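Local structure of glycerol kinase, putative (Plasmodium falciparum, 2W40) at residues C[11-16]-C[268-273]. The protein probably catalyses the ATP-dependent phosphorylation of glycerol to sn-glycerol 3-phosphate. Residues are numbered along the deposited sequence; the frame is centred on the assembly and turned at random.
Sequences QSTQST and YGTGVF
T13 and Q14 both touch T270 directly, whereas S12, just before them, reaches it only by way of water 1. That water donates to S12 OG and to T270 OG1, each at 2.7 Å. It also accepts from the backbone N of Q14 at 2.9 Å. The turn holding S12 is closed at its base by S12 N donating to S15 O (2.9 Å), and Q11 NE2 braces it by bonding to both S12 O and T16 OG1, the T16 bond being the straighter (N-H...acceptor 159°). T13 adds the nonpolar part of the contact. A chi1 of -55° sets T13 OG1 beside the backbone N, which turns CG2 anti to that N and to 3.9 Å from T270 CG2, the two side chains meeting at a slant. T13 OG1 is held by W105 NE1, and the side chain of T13 lies about 4 Å from the bound glycerol. Q14 supplies the direct bond. Extended beyond CG, it runs against the oncoming T270 and receives the T270 OG1 hydroxyl on Q14 OE1 at 2.6 Å; the donor lies in the plane of the amide carbonyl and uses a lone pair, 124° from the C=O bond. S319 OG bonds Q14 NE2, so both ends of the amide are engaged. These facing β-hairpin turns are the phosphate-1 and phosphate-2 loops of the sugar kinase/Hsp70/actin fold, one per domain. T270 binds ADP in this protein, although none occupies this chain. With its proton committed to Q14, T270 OG1 accepts from the water, so one hydroxyl links both loops directly and through solvent, consistent with a closed cleft.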
ATOM      1  N   GLN C  11      14.656  -1.748  28.051  1.00  8.38           N
ATOM      2  CA  GLN C  11      15.122  -0.870  27.025  1.00  7.61           C
ATOM      3  C   GLN C  11      14.713  -1.549  25.706  1.00  7.93           C
ATOM      4  O   GLN C  11      15.400  -2.450  25.208  1.00  8.73           O
ATOM      5  CB  GLN C  11      16.655  -0.635  27.140  1.00  8.02           C
ATOM      6  CG  GLN C  11      17.171   0.603  26.418  1.00  6.85           C
ATOM      7  CD  GLN C  11      16.733   0.636  24.943  1.00  7.71           C
ATOM      8  OE1 GLN C  11      17.273  -0.081  24.110  1.00  7.82           O
ATOM      9  NE2 GLN C  11      15.618   1.341  24.684  1.00  6.54           N
ATOM     10  N   SER C  12      13.533  -1.193  25.241  1.00  8.08           N
ATOM     11  CA  SER C  12      12.891  -1.857  24.125  1.00  8.35           C
ATOM     12  C   SER C  12      13.217  -1.166  22.812  1.00  9.69           C
ATOM     13  O   SER C  12      13.925  -0.143  22.752  1.00  8.67           O
ATOM     14  CB  SER C  12      11.374  -1.975  24.416  1.00  9.09           C
ATOM     15  OG  SER C  12      10.764  -2.870  23.530  1.00 10.33           O
ATOM     16  N   THR C  13      12.735  -1.758  21.718  1.00  8.01           N
ATOM     17  CA  THR C  13      13.113  -1.200  20.365  1.00  9.04           C
ATOM     18  C   THR C  13      12.601   0.213  20.201  1.00  9.52           C
ATOM     19  O   THR C  13      13.337   1.062  19.702  1.00  9.39           O
ATOM     20  CB  THR C  13      12.554  -2.061  19.254  1.00  8.20           C
ATOM     21  OG1 THR C  13      13.016  -3.417  19.465  1.00  8.06           O
ATOM     22  CG2 THR C  13      13.109  -1.651  17.904  1.00  8.12           C
ATOM     23  N   GLN C  14      11.329   0.464  20.516  1.00  8.81           N
ATOM     24  CA  GLN C  14      10.689   1.788  20.243  1.00  9.05           C
ATOM     25  C   GLN C  14      10.712   2.793  21.400  1.00  9.80           C
ATOM     26  O   GLN C  14      10.450   3.953  21.198  1.00  9.92           O
ATOM     27  CB  GLN C  14       9.251   1.581  19.734  1.00  9.19           C
ATOM     28  CG  GLN C  14       9.194   0.799  18.383  1.00  9.22           C
ATOM     29  CD  GLN C  14       7.843   0.434  17.971  1.00 12.06           C
ATOM     30  OE1 GLN C  14       7.395  -0.687  18.207  1.00 13.94           O
ATOM     31  NE2 GLN C  14       7.147   1.379  17.409  1.00 16.87           N
ATOM     32  N   SER C  15      10.919   2.266  22.628  1.00  9.89           N
ATOM     33  CA  SER C  15      10.886   3.055  23.833  1.00  9.31           C
ATOM     34  C   SER C  15      11.652   2.349  24.952  1.00  9.96           C
ATOM     35  O   SER C  15      12.021   1.209  24.871  1.00  9.91           O
ATOM     36  CB  SER C  15       9.460   3.352  24.296  1.00  9.81           C
ATOM     37  OG  SER C  15       8.841   2.190  24.868  1.00 14.09           O
ATOM     38  N   THR C  16      11.950   3.138  25.970  1.00  8.92           N
ATOM     39  CA  THR C  16      12.589   2.685  27.185  1.00  9.13           C
ATOM     40  C   THR C  16      11.483   2.757  28.238  1.00  9.57           C
ATOM     41  O   THR C  16      10.838   3.815  28.381  1.00  9.34           O
ATOM     42  CB  THR C  16      13.798   3.578  27.546  1.00  9.90           C
ATOM     43  OG1 THR C  16      14.776   3.572  26.466  1.00  9.84           O
ATOM     44  CG2 THR C  16      14.440   3.118  28.874  1.00 10.52           C
ATOM     45  N   TYR C 268       4.091 -10.548  21.497  1.00  9.99           N
ATOM     46  CA  TYR C 268       3.692  -9.645  20.477  1.00  8.86           C
ATOM     47  C   TYR C 268       4.127  -8.243  20.923  1.00 11.52           C
ATOM     48  O   TYR C 268       3.627  -7.669  21.910  1.00 12.07           O
ATOM     49  CB  TYR C 268       2.155  -9.646  20.266  1.00 11.08           C
ATOM     50  CG  TYR C 268       1.610 -10.973  19.762  1.00  9.15           C
ATOM     51  CD1 TYR C 268       1.223 -11.141  18.469  1.00 10.79           C
ATOM     52  CD2 TYR C 268       1.340 -12.015  20.610  1.00 12.68           C
ATOM     53  CE1 TYR C 268       0.701 -12.301  18.012  1.00 11.82           C
ATOM     54  CE2 TYR C 268       0.816 -13.258  20.101  1.00 12.83           C
ATOM     55  CZ  TYR C 268       0.469 -13.370  18.846  1.00 12.41           C
ATOM     56  OH  TYR C 268      -0.108 -14.589  18.435  1.00 14.07           O
ATOM     57  N   GLY C 269       5.024  -7.671  20.162  1.00 10.22           N
ATOM     58  CA  GLY C 269       5.590  -6.374  20.430  1.00 10.51           C
ATOM     59  C   GLY C 269       5.983  -5.681  19.110  1.00 10.17           C
ATOM     60  O   GLY C 269       5.326  -5.852  18.104  1.00 10.72           O
ATOM     61  N   THR C 270       7.082  -4.919  19.139  1.00  9.05           N
ATOM     62  CA  THR C 270       7.660  -4.406  17.880  1.00  8.60           C
ATOM     63  C   THR C 270       7.828  -5.498  16.834  1.00  8.72           C
ATOM     64  O   THR C 270       7.464  -5.293  15.647  1.00  9.53           O
ATOM     65  CB  THR C 270       9.005  -3.738  18.207  1.00  6.83           C
ATOM     66  OG1 THR C 270       8.837  -2.661  19.161  1.00 10.18           O
ATOM     67  CG2 THR C 270       9.686  -3.182  17.025  1.00  9.13           C
ATOM     68  N   GLY C 271       8.371  -6.623  17.229  1.00  6.96           N
ATOM     69  CA  GLY C 271       8.282  -7.887  16.460  1.00  8.44           C
ATOM     70  C   GLY C 271       7.447  -8.900  17.216  1.00  7.57           C
ATOM     71  O   GLY C 271       6.945  -8.620  18.291  1.00  9.02           O
ATOM     72  N   VAL C 272       7.380 -10.121  16.711  1.00  8.57           N
ATOM     73  CA  VAL C 272       6.717 -11.205  17.370  1.00  7.93           C
ATOM     74  C   VAL C 272       7.789 -12.290  17.519  1.00  7.31           C
ATOM     75  O   VAL C 272       8.498 -12.629  16.567  1.00  9.72           O
ATOM     76  CB  VAL C 272       5.513 -11.693  16.565  1.00  8.86           C
ATOM     77  CG1 VAL C 272       4.964 -13.046  17.137  1.00 11.22           C
ATOM     78  CG2 VAL C 272       4.473 -10.509  16.620  1.00  8.39           C
ATOM     79  N   PHE C 273       7.901 -12.869  18.711  1.00  8.98           N
ATOM     80  CA  PHE C 273       8.951 -13.856  19.012  1.00  9.31           C
ATOM     81  C   PHE C 273       8.373 -15.058  19.777  1.00 10.01           C
ATOM     82  O   PHE C 273       7.907 -14.905  20.884  1.00 10.13           O
ATOM     83  CB  PHE C 273      10.076 -13.221  19.792  1.00  9.87           C
ATOM     84  CG  PHE C 273      10.631 -12.003  19.075  1.00 10.36           C
ATOM     85  CD1 PHE C 273      11.619 -12.163  18.106  1.00 12.19           C
ATOM     86  CD2 PHE C 273      10.117 -10.765  19.250  1.00 10.92           C
ATOM     87  CE1 PHE C 273      12.051 -11.087  17.364  1.00 11.64           C
ATOM     88  CE2 PHE C 273      10.653  -9.702  18.557  1.00 10.24           C
ATOM     89  CZ  PHE C 273      11.565  -9.916  17.585  1.00  9.84           C
TER
HETATM   90  O   HOH W   1       9.470  -1.520  21.567  1.00 12.36           O